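Local coordinates for protein oligopeptide ABC transporter OppAIV (Borrelia burgdorferi B31, PDB 4GL8) that probably binds oligopeptides outside the cytoplasmic membrane and passes them to an ABC transporter for import, at residues Leu438-Thr443 with Tyr458-Leu462; Phe290-Lys296 with Phe448-Tyr453. All blocks are in the same frame, centred on the assembly; numbering follows the deposited sequence.

Contact 1: Leu438-Thr443 with Tyr458-Leu462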
ATOM      1  N   LEU A 438      -5.970   8.414   6.432  1.00 19.02           N
ATOM      2  CA  LEU A 438      -5.984   9.814   6.853  1.00 19.50           C
ATOM      3  C   LEU A 438      -4.573  10.294   7.203  1.00 19.23           C
ATOM      4  O   LEU A 438      -4.235  11.468   7.045  1.00 19.27           O
ATOM      5  CB  LEU A 438      -6.933   9.987   8.023  1.00 20.74           C
ATOM      6  CG  LEU A 438      -8.370   9.651   7.650  1.00 21.19           C
ATOM      7  CD1 LEU A 438      -9.214   9.737   8.906  1.00 22.33           C
ATOM      8  CD2 LEU A 438      -8.869  10.603   6.568  1.00 21.41           C
ATOM      9  N   SER A 439      -3.733   9.359   7.597  1.00 18.84           N
ATOM     10  CA  SER A 439      -2.355   9.647   7.915  1.00 19.28           C
ATOM     11  C   SER A 439      -1.503  10.245   6.775  1.00 18.37           C
ATOM     12  O   SER A 439      -0.567  10.991   7.046  1.00 17.66           O
ATOM     13  CB  SER A 439      -1.678   8.353   8.360  1.00 20.36           C
ATOM     14  OG  SER A 439      -0.519   8.715   9.049  1.00 24.71           O
ATOM     15  N   ILE A 440      -1.787   9.878   5.515  1.00 17.39           N
ATOM     16  CA  ILE A 440      -0.973  10.343   4.390  1.00 17.03           C
ATOM     17  C   ILE A 440      -1.169  11.806   4.065  1.00 16.81           C
ATOM     18  O   ILE A 440      -0.343  12.418   3.402  1.00 16.46           O
ATOM     19  CB  ILE A 440      -1.128   9.467   3.135  1.00 16.82           C
ATOM     20  CG1 ILE A 440      -2.556   9.552   2.579  1.00 16.85           C
ATOM     21  CG2 ILE A 440      -0.742   8.040   3.511  1.00 16.77           C
ATOM     22  CD1 ILE A 440      -2.759   8.888   1.235  1.00 17.12           C
ATOM     23  N   PHE A 441      -2.241  12.378   4.580  1.00 17.57           N
ATOM     24  CA  PHE A 441      -2.476  13.821   4.483  1.00 18.47           C
ATOM     25  C   PHE A 441      -1.984  14.634   5.703  1.00 19.39           C
ATOM     26  O   PHE A 441      -2.113  15.865   5.694  1.00 20.10           O
ATOM     27  CB  PHE A 441      -3.969  14.067   4.181  1.00 18.38           C
ATOM     28  CG  PHE A 441      -4.380  13.595   2.799  1.00 17.79           C
ATOM     29  CD1 PHE A 441      -4.230  14.410   1.704  1.00 17.71           C
ATOM     30  CD2 PHE A 441      -4.888  12.339   2.610  1.00 17.50           C
ATOM     31  CE1 PHE A 441      -4.600  13.987   0.449  1.00 17.41           C
ATOM     32  CE2 PHE A 441      -5.247  11.900   1.359  1.00 17.43           C
ATOM     33  CZ  PHE A 441      -5.077  12.725   0.271  1.00 17.56           C
ATOM     34  N   GLN A 442      -1.404  13.985   6.723  1.00 20.21           N
ATOM     35  CA  GLN A 442      -0.723  14.741   7.778  1.00 22.47           C
ATOM     36  C   GLN A 442       0.489  15.408   7.167  1.00 21.82           C
ATOM     37  O   GLN A 442       1.168  14.807   6.352  1.00 21.20           O
ATOM     38  CB  GLN A 442      -0.187  13.873   8.914  1.00 24.73           C
ATOM     39  CG  GLN A 442      -1.203  13.187   9.774  1.00 28.44           C
ATOM     40  CD  GLN A 442      -0.578  12.194  10.772  1.00 31.20           C
ATOM     41  OE1 GLN A 442      -1.037  11.058  10.912  1.00 36.99           O
ATOM     42  NE2 GLN A 442       0.481  12.611  11.434  1.00 32.57           N
ATOM     43  N   THR A 443       0.789  16.622   7.602  1.00 22.84           N
ATOM     44  CA  THR A 443       1.847  17.450   7.004  1.00 23.34           C
ATOM     45  C   THR A 443       3.110  16.668   6.708  1.00 23.60           C
ATOM     46  O   THR A 443       3.670  16.765   5.630  1.00 24.24           O
ATOM     47  CB  THR A 443       2.182  18.655   7.932  1.00 23.59           C
ATOM     48  OG1 THR A 443       1.022  19.501   8.019  1.00 23.13           O
ATOM     49  CG2 THR A 443       3.397  19.480   7.394  1.00 23.22           C
ATOM     50  N   TYR A 458      -6.297  19.954  10.709  1.00 22.22           N
ATOM     51  CA  TYR A 458      -6.263  18.522  10.357  1.00 20.99           C
ATOM     52  C   TYR A 458      -5.230  17.715  11.168  1.00 21.10           C
ATOM     53  O   TYR A 458      -5.580  16.699  11.803  1.00 20.62           O
ATOM     54  CB  TYR A 458      -5.998  18.350   8.857  1.00 20.19           C
ATOM     55  CG  TYR A 458      -6.083  16.930   8.342  1.00 19.58           C
ATOM     56  CD1 TYR A 458      -4.948  16.131   8.253  1.00 19.50           C
ATOM     57  CD2 TYR A 458      -7.266  16.408   7.899  1.00 19.57           C
ATOM     58  CE1 TYR A 458      -5.003  14.839   7.768  1.00 18.74           C
ATOM     59  CE2 TYR A 458      -7.337  15.110   7.404  1.00 19.44           C
ATOM     60  CZ  TYR A 458      -6.198  14.334   7.339  1.00 18.65           C
ATOM     61  OH  TYR A 458      -6.272  13.053   6.859  1.00 17.75           O
ATOM     62  N   ASP A 459      -3.971  18.153  11.139  1.00 21.16           N
ATOM     63  CA  ASP A 459      -2.907  17.502  11.914  1.00 21.65           C
ATOM     64  C   ASP A 459      -3.340  17.330  13.385  1.00 23.00           C
ATOM     65  O   ASP A 459      -3.205  16.245  13.955  1.00 22.80           O
ATOM     66  CB  ASP A 459      -1.612  18.316  11.853  1.00 21.99           C
ATOM     67  CG  ASP A 459      -0.942  18.282  10.468  1.00 22.56           C
ATOM     68  OD1 ASP A 459      -1.302  17.447   9.589  1.00 21.99           O
ATOM     69  OD2 ASP A 459      -0.032  19.104  10.257  1.00 22.71           O
ATOM     70  N   GLU A 460      -3.893  18.396  13.971  1.00 23.96           N
ATOM     71  CA  GLU A 460      -4.297  18.388  15.369  1.00 25.55           C
ATOM     72  C   GLU A 460      -5.495  17.472  15.619  1.00 23.65           C
ATOM     73  O   GLU A 460      -5.572  16.862  16.658  1.00 22.40           O
ATOM     74  CB  GLU A 460      -4.570  19.825  15.884  1.00 28.36           C
ATOM     75  CG  GLU A 460      -3.273  20.599  16.132  1.00 31.98           C
ATOM     76  CD  GLU A 460      -3.457  22.094  16.409  1.00 36.28           C
ATOM     77  OE1 GLU A 460      -4.351  22.465  17.225  1.00 38.68           O
ATOM     78  OE2 GLU A 460      -2.669  22.892  15.822  1.00 40.05           O
ATOM     79  N   LEU A 461      -6.414  17.351  14.672  1.00 22.75           N
ATOM     80  CA  LEU A 461      -7.496  16.383  14.849  1.00 22.54           C
ATOM     81  C   LEU A 461      -6.928  14.971  14.878  1.00 22.10           C
ATOM     82  O   LEU A 461      -7.362  14.149  15.692  1.00 21.70           O
ATOM     83  CB  LEU A 461      -8.574  16.534  13.776  1.00 22.92           C
ATOM     84  CG  LEU A 461      -9.477  17.772  13.958  1.00 23.76           C
ATOM     85  CD1 LEU A 461     -10.259  18.034  12.692  1.00 24.23           C
ATOM     86  CD2 LEU A 461     -10.457  17.625  15.131  1.00 24.55           C
ATOM     87  N   LEU A 462      -5.927  14.687  14.046  1.00 22.28           N
ATOM     88  CA  LEU A 462      -5.367  13.331  14.035  1.00 22.57           C
ATOM     89  C   LEU A 462      -4.666  13.000  15.346  1.00 22.27           C
ATOM     90  O   LEU A 462      -4.838  11.896  15.874  1.00 21.12           O
ATOM     91  CB  LEU A 462      -4.416  13.104  12.860  1.00 22.55           C
ATOM     92  CG  LEU A 462      -4.980  13.275  11.448  1.00 23.78           C
ATOM     93  CD1 LEU A 462      -4.113  12.558  10.445  1.00 24.63           C
ATOM     94  CD2 LEU A 462      -6.407  12.770  11.293  1.00 24.73           C
TER
HETATM   95  O   HOH W   1      -2.137  18.565   7.061  1.00 16.56           O

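Contact 2: Phe290-Lys296 with Phe448-Tyr453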
ATOM      1  N   PHE A 290      -7.105   8.164  -6.210  1.00 18.63           N
ATOM      2  CA  PHE A 290      -7.213   9.620  -6.208  1.00 18.19           C
ATOM      3  C   PHE A 290      -6.078  10.221  -7.043  1.00 17.62           C
ATOM      4  O   PHE A 290      -5.111   9.557  -7.306  1.00 16.67           O
ATOM      5  CB  PHE A 290      -7.265  10.201  -4.788  1.00 18.27           C
ATOM      6  CG  PHE A 290      -6.036   9.931  -3.925  1.00 17.70           C
ATOM      7  CD1 PHE A 290      -4.931  10.749  -3.993  1.00 17.24           C
ATOM      8  CD2 PHE A 290      -6.038   8.892  -3.006  1.00 17.69           C
ATOM      9  CE1 PHE A 290      -3.816  10.526  -3.183  1.00 17.41           C
ATOM     10  CE2 PHE A 290      -4.945   8.656  -2.178  1.00 17.80           C
ATOM     11  CZ  PHE A 290      -3.812   9.476  -2.278  1.00 17.60           C
ATOM     12  N   TYR A 291      -6.241  11.461  -7.500  1.00 17.63           N
ATOM     13  CA  TYR A 291      -5.157  12.166  -8.194  1.00 17.84           C
ATOM     14  C   TYR A 291      -4.564  13.188  -7.238  1.00 17.86           C
ATOM     15  O   TYR A 291      -5.292  14.031  -6.721  1.00 18.88           O
ATOM     16  CB  TYR A 291      -5.700  12.836  -9.479  1.00 18.61           C
ATOM     17  CG  TYR A 291      -5.646  11.951 -10.714  1.00 18.73           C
ATOM     18  CD1 TYR A 291      -5.840  10.584 -10.643  1.00 18.66           C
ATOM     19  CD2 TYR A 291      -5.384  12.503 -11.964  1.00 19.76           C
ATOM     20  CE1 TYR A 291      -5.743   9.785 -11.786  1.00 19.11           C
ATOM     21  CE2 TYR A 291      -5.316  11.725 -13.099  1.00 20.28           C
ATOM     22  CZ  TYR A 291      -5.486  10.362 -13.009  1.00 19.75           C
ATOM     23  OH  TYR A 291      -5.396   9.624 -14.174  1.00 21.06           O
ATOM     24  N   SER A 292      -3.265  13.098  -6.973  1.00 17.82           N
ATOM     25  CA  SER A 292      -2.581  14.078  -6.142  1.00 17.83           C
ATOM     26  C   SER A 292      -2.247  15.331  -6.927  1.00 18.23           C
ATOM     27  O   SER A 292      -2.098  15.292  -8.173  1.00 18.08           O
ATOM     28  CB  SER A 292      -1.274  13.520  -5.618  1.00 17.97           C
ATOM     29  OG  SER A 292      -1.427  12.314  -4.912  1.00 17.95           O
ATOM     30  N   LEU A 293      -2.095  16.419  -6.169  1.00 18.30           N
ATOM     31  CA  LEU A 293      -1.922  17.766  -6.697  1.00 18.86           C
ATOM     32  C   LEU A 293      -0.764  18.402  -5.940  1.00 19.45           C
ATOM     33  O   LEU A 293      -0.773  18.432  -4.723  1.00 20.70           O
ATOM     34  CB  LEU A 293      -3.196  18.597  -6.533  1.00 18.70           C
ATOM     35  CG  LEU A 293      -4.456  17.965  -7.121  1.00 18.77           C
ATOM     36  CD1 LEU A 293      -5.694  18.694  -6.648  1.00 19.59           C
ATOM     37  CD2 LEU A 293      -4.451  17.897  -8.633  1.00 19.27           C
ATOM     38  N   ASN A 294       0.242  18.872  -6.660  1.00 19.67           N
ATOM     39  CA  ASN A 294       1.391  19.505  -6.066  1.00 19.94           C
ATOM     40  C   ASN A 294       1.018  20.932  -5.677  1.00 21.35           C
ATOM     41  O   ASN A 294       0.850  21.798  -6.542  1.00 20.71           O
ATOM     42  CB  ASN A 294       2.589  19.464  -7.019  1.00 19.82           C
ATOM     43  CG  ASN A 294       3.896  19.859  -6.318  1.00 20.38           C
ATOM     44  OD1 ASN A 294       3.911  20.722  -5.441  1.00 20.17           O
ATOM     45  ND2 ASN A 294       4.991  19.245  -6.717  1.00 20.66           N
ATOM     46  N   MET A 295       0.895  21.169  -4.366  1.00 23.14           N
ATOM     47  CA  MET A 295       0.470  22.471  -3.851  1.00 25.61           C
ATOM     48  C   MET A 295       1.478  23.563  -4.135  1.00 26.80           C
ATOM     49  O   MET A 295       1.143  24.721  -3.994  1.00 27.35           O
ATOM     50  CB  MET A 295       0.294  22.462  -2.330  1.00 27.77           C
ATOM     51  CG  MET A 295      -0.612  21.391  -1.781  1.00 29.30           C
ATOM     52  SD  MET A 295      -2.294  21.637  -2.344  1.00 31.69           S
ATOM     53  CE  MET A 295      -3.106  20.486  -1.286  1.00 31.16           C
ATOM     54  N   LYS A 296       2.710  23.192  -4.475  1.00 28.55           N
ATOM     55  CA  LYS A 296       3.746  24.151  -4.838  1.00 30.52           C
ATOM     56  C   LYS A 296       3.716  24.470  -6.335  1.00 29.25           C
ATOM     57  O   LYS A 296       4.548  25.234  -6.791  1.00 30.60           O
ATOM     58  CB  LYS A 296       5.164  23.644  -4.488  1.00 33.40           C
ATOM     59  CG  LYS A 296       5.347  22.901  -3.163  1.00 36.47           C
ATOM     60  CD  LYS A 296       5.052  23.766  -1.945  1.00 38.92           C
ATOM     61  CE  LYS A 296       6.184  24.746  -1.691  1.00 42.34           C
ATOM     62  NZ  LYS A 296       5.659  26.132  -1.494  1.00 43.53           N
ATOM     63  N   PHE A 448       3.303  10.705   0.404  1.00 20.11           N
ATOM     64  CA  PHE A 448       2.350   9.676  -0.031  1.00 20.33           C
ATOM     65  C   PHE A 448       0.979  10.198  -0.457  1.00 19.77           C
ATOM     66  O   PHE A 448       0.096   9.403  -0.839  1.00 19.33           O
ATOM     67  CB  PHE A 448       2.215   8.598   1.065  1.00 21.28           C
ATOM     68  CG  PHE A 448       3.523   7.948   1.412  1.00 23.01           C
ATOM     69  CD1 PHE A 448       4.235   7.242   0.449  1.00 24.47           C
ATOM     70  CD2 PHE A 448       4.084   8.088   2.673  1.00 26.15           C
ATOM     71  CE1 PHE A 448       5.477   6.657   0.741  1.00 26.83           C
ATOM     72  CE2 PHE A 448       5.326   7.516   2.976  1.00 27.20           C
ATOM     73  CZ  PHE A 448       6.034   6.809   2.000  1.00 27.39           C
ATOM     74  N   SER A 449       0.791  11.511  -0.437  1.00 18.86           N
ATOM     75  CA  SER A 449      -0.459  12.089  -0.919  1.00 19.12           C
ATOM     76  C   SER A 449      -0.153  13.261  -1.853  1.00 19.25           C
ATOM     77  O   SER A 449       0.370  13.049  -2.924  1.00 19.41           O
ATOM     78  CB  SER A 449      -1.376  12.493   0.250  1.00 18.68           C
ATOM     79  OG  SER A 449      -0.757  13.462   1.079  1.00 18.45           O
ATOM     80  N   SER A 450      -0.445  14.490  -1.423  1.00 19.82           N
ATOM     81  CA  SER A 450      -0.312  15.666  -2.267  1.00 19.80           C
ATOM     82  C   SER A 450       0.793  16.535  -1.733  1.00 20.40           C
ATOM     83  O   SER A 450       0.721  17.046  -0.610  1.00 20.36           O
ATOM     84  CB  SER A 450      -1.612  16.453  -2.302  1.00 19.94           C
ATOM     85  OG  SER A 450      -2.532  15.858  -3.194  1.00 19.81           O
ATOM     86  N   TYR A 451       1.816  16.719  -2.550  1.00 21.09           N
ATOM     87  CA  TYR A 451       3.049  17.308  -2.087  1.00 22.58           C
ATOM     88  C   TYR A 451       2.777  18.703  -1.572  1.00 22.29           C
ATOM     89  O   TYR A 451       2.147  19.503  -2.254  1.00 21.99           O
ATOM     90  CB  TYR A 451       4.053  17.358  -3.219  1.00 24.77           C
ATOM     91  CG  TYR A 451       5.440  17.625  -2.753  1.00 27.37           C
ATOM     92  CD1 TYR A 451       6.217  16.597  -2.220  1.00 29.13           C
ATOM     93  CD2 TYR A 451       5.977  18.892  -2.820  1.00 31.00           C
ATOM     94  CE1 TYR A 451       7.506  16.832  -1.782  1.00 31.32           C
ATOM     95  CE2 TYR A 451       7.269  19.140  -2.395  1.00 34.09           C
ATOM     96  CZ  TYR A 451       8.021  18.094  -1.873  1.00 33.70           C
ATOM     97  OH  TYR A 451       9.288  18.326  -1.433  1.00 40.45           O
ATOM     98  N   GLY A 452       3.186  18.938  -0.336  1.00 22.52           N
ATOM     99  CA  GLY A 452       3.144  20.283   0.282  1.00 23.34           C
ATOM    100  C   GLY A 452       1.836  20.640   0.973  1.00 23.01           C
ATOM    101  O   GLY A 452       1.646  21.792   1.383  1.00 23.31           O
ATOM    102  N   TYR A 453       0.916  19.680   1.099  1.00 22.15           N
ATOM    103  CA  TYR A 453      -0.317  19.967   1.802  1.00 21.87           C
ATOM    104  C   TYR A 453       0.003  20.037   3.287  1.00 21.82           C
ATOM    105  O   TYR A 453       0.769  19.220   3.818  1.00 21.72           O
ATOM    106  CB  TYR A 453      -1.397  18.928   1.520  1.00 21.93           C
ATOM    107  CG  TYR A 453      -2.670  19.173   2.315  1.00 22.07           C
ATOM    108  CD1 TYR A 453      -3.469  20.275   2.079  1.00 22.44           C
ATOM    109  CD2 TYR A 453      -3.059  18.293   3.304  1.00 21.77           C
ATOM    110  CE1 TYR A 453      -4.622  20.494   2.819  1.00 22.38           C
ATOM    111  CE2 TYR A 453      -4.222  18.492   4.036  1.00 22.10           C
ATOM    112  CZ  TYR A 453      -4.997  19.595   3.794  1.00 21.94           C
ATOM    113  OH  TYR A 453      -6.141  19.790   4.558  1.00 21.13           O
TER

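Contact 1: Leu438-Thr443 with Tyr458-Leu462
The Tyr458 ring turns its edge to Leu438 O, which lies in the ring plane. This is loop-on-helix packing: the chain just after helix 435-438 lies against helix 456-466 of a family 5 solute-binding protein. Gln442 N also lies at the ring edge, near that plane. One face carries CD2 of Leu462 from the next turn of the helix, 4.2 Å above the ring plane and offset toward the rim. Tyr458 holds its CG opposite the backbone N (chi1 -174°), which sends the ring out from the helix to the loop. There Tyr458 OH donates to Leu438 O at 2.6 Å. The same oxygen also accepts from Phe441 N, within the loop, so two donors grip it. Phe441 CB packs on Tyr458 CE1 at 3.8 Å. Ala481 and Ile485 of helix 471-489 also touch the Tyr458 side chain. Ser439 OG donates to Gln442 OE1 from above the amide plane, and Gln442 NE2 bonds to Glu444. Asp459 holds the Thr443 end of the segment with both carboxylate oxygens. Thr443 N reaches OD1 at 3.0 Å from its syn side, 25° out of the carboxylate plane. A water bridges OD1 to Phe441 O. Ser454 is a further partner of the Thr443 hydroxyl. That hydroxyl, OG1, donates to the syn lone pair of Asp459 OD2 at 2.5 Å.

Contact 2: Phe290-Lys296 with Phe448-Tyr453
The end of strand 287-293 and the turn that follows it meet the loop between helices 435-438 and 456-466. The loop carries a type II beta turn from Ser450 to Tyr453, closed by Tyr453 N to Ser450 O, with Gly452 at positive phi (88°), as the third position of a type II turn requires. Three hydrogen bonds join the two segments, and serine side chains take part in two of them. Ser292 OG donates to Ser449 O at 2.8 Å, from well above the carbonyl plane, and also pairs with Ser425 OG. Leu293 N donates to Ser450 OG at 3.1 Å, with an N-H...O angle of 167°. Ser450 OG has a second partner in Pro491 O. Farther on, Met295 N reaches Tyr451 O at 3.0 Å, nearly in line with the C=O bond. A bend at chi2 lays the Met295 chain along Tyr453, pointing the same way. Its CE lies 3.4 Å from Tyr453 CD1, oblique to the ring. Asn294 and Tyr451 also lie side by side, with amide and ring planes 57° apart. Asn294 OD1 sits at the ring edge, 3.8 Å from Tyr451 CD2, and accepts from Lys296 N at 2.9 Å in an Asx turn. At Phe290, the ring edge faces Ser449 CA, while Phe494 meets the ring from the neighbouring strand 492-504. Two serine hydroxyls thus stand in for backbone partners, so the strand end and an irregular loop are joined without regular sheet pairing.

Contacts 1 and 2 share one loop, which runs from helix 435-438 to helix 456-466. Its first part, 438-443, packs on the helix in contact 1, and its later part, 448-453, packs on the strand end in contact 2. Their segments alternate along the chain. The centres are about 14 Å apart, yet the two touch directly. Ser449 OG lies 2.6 Å from Ile440 O, a probable hydrogen bond. Phe441 CE1 packs on Ser449 CB at 3.6 Å, and Phe441 O lies 3.5 Å from Tyr453 CD2. Phe494 meets the rings of both Phe441 and Phe290. No peptide atom takes part in either contact; both are packing within the fold.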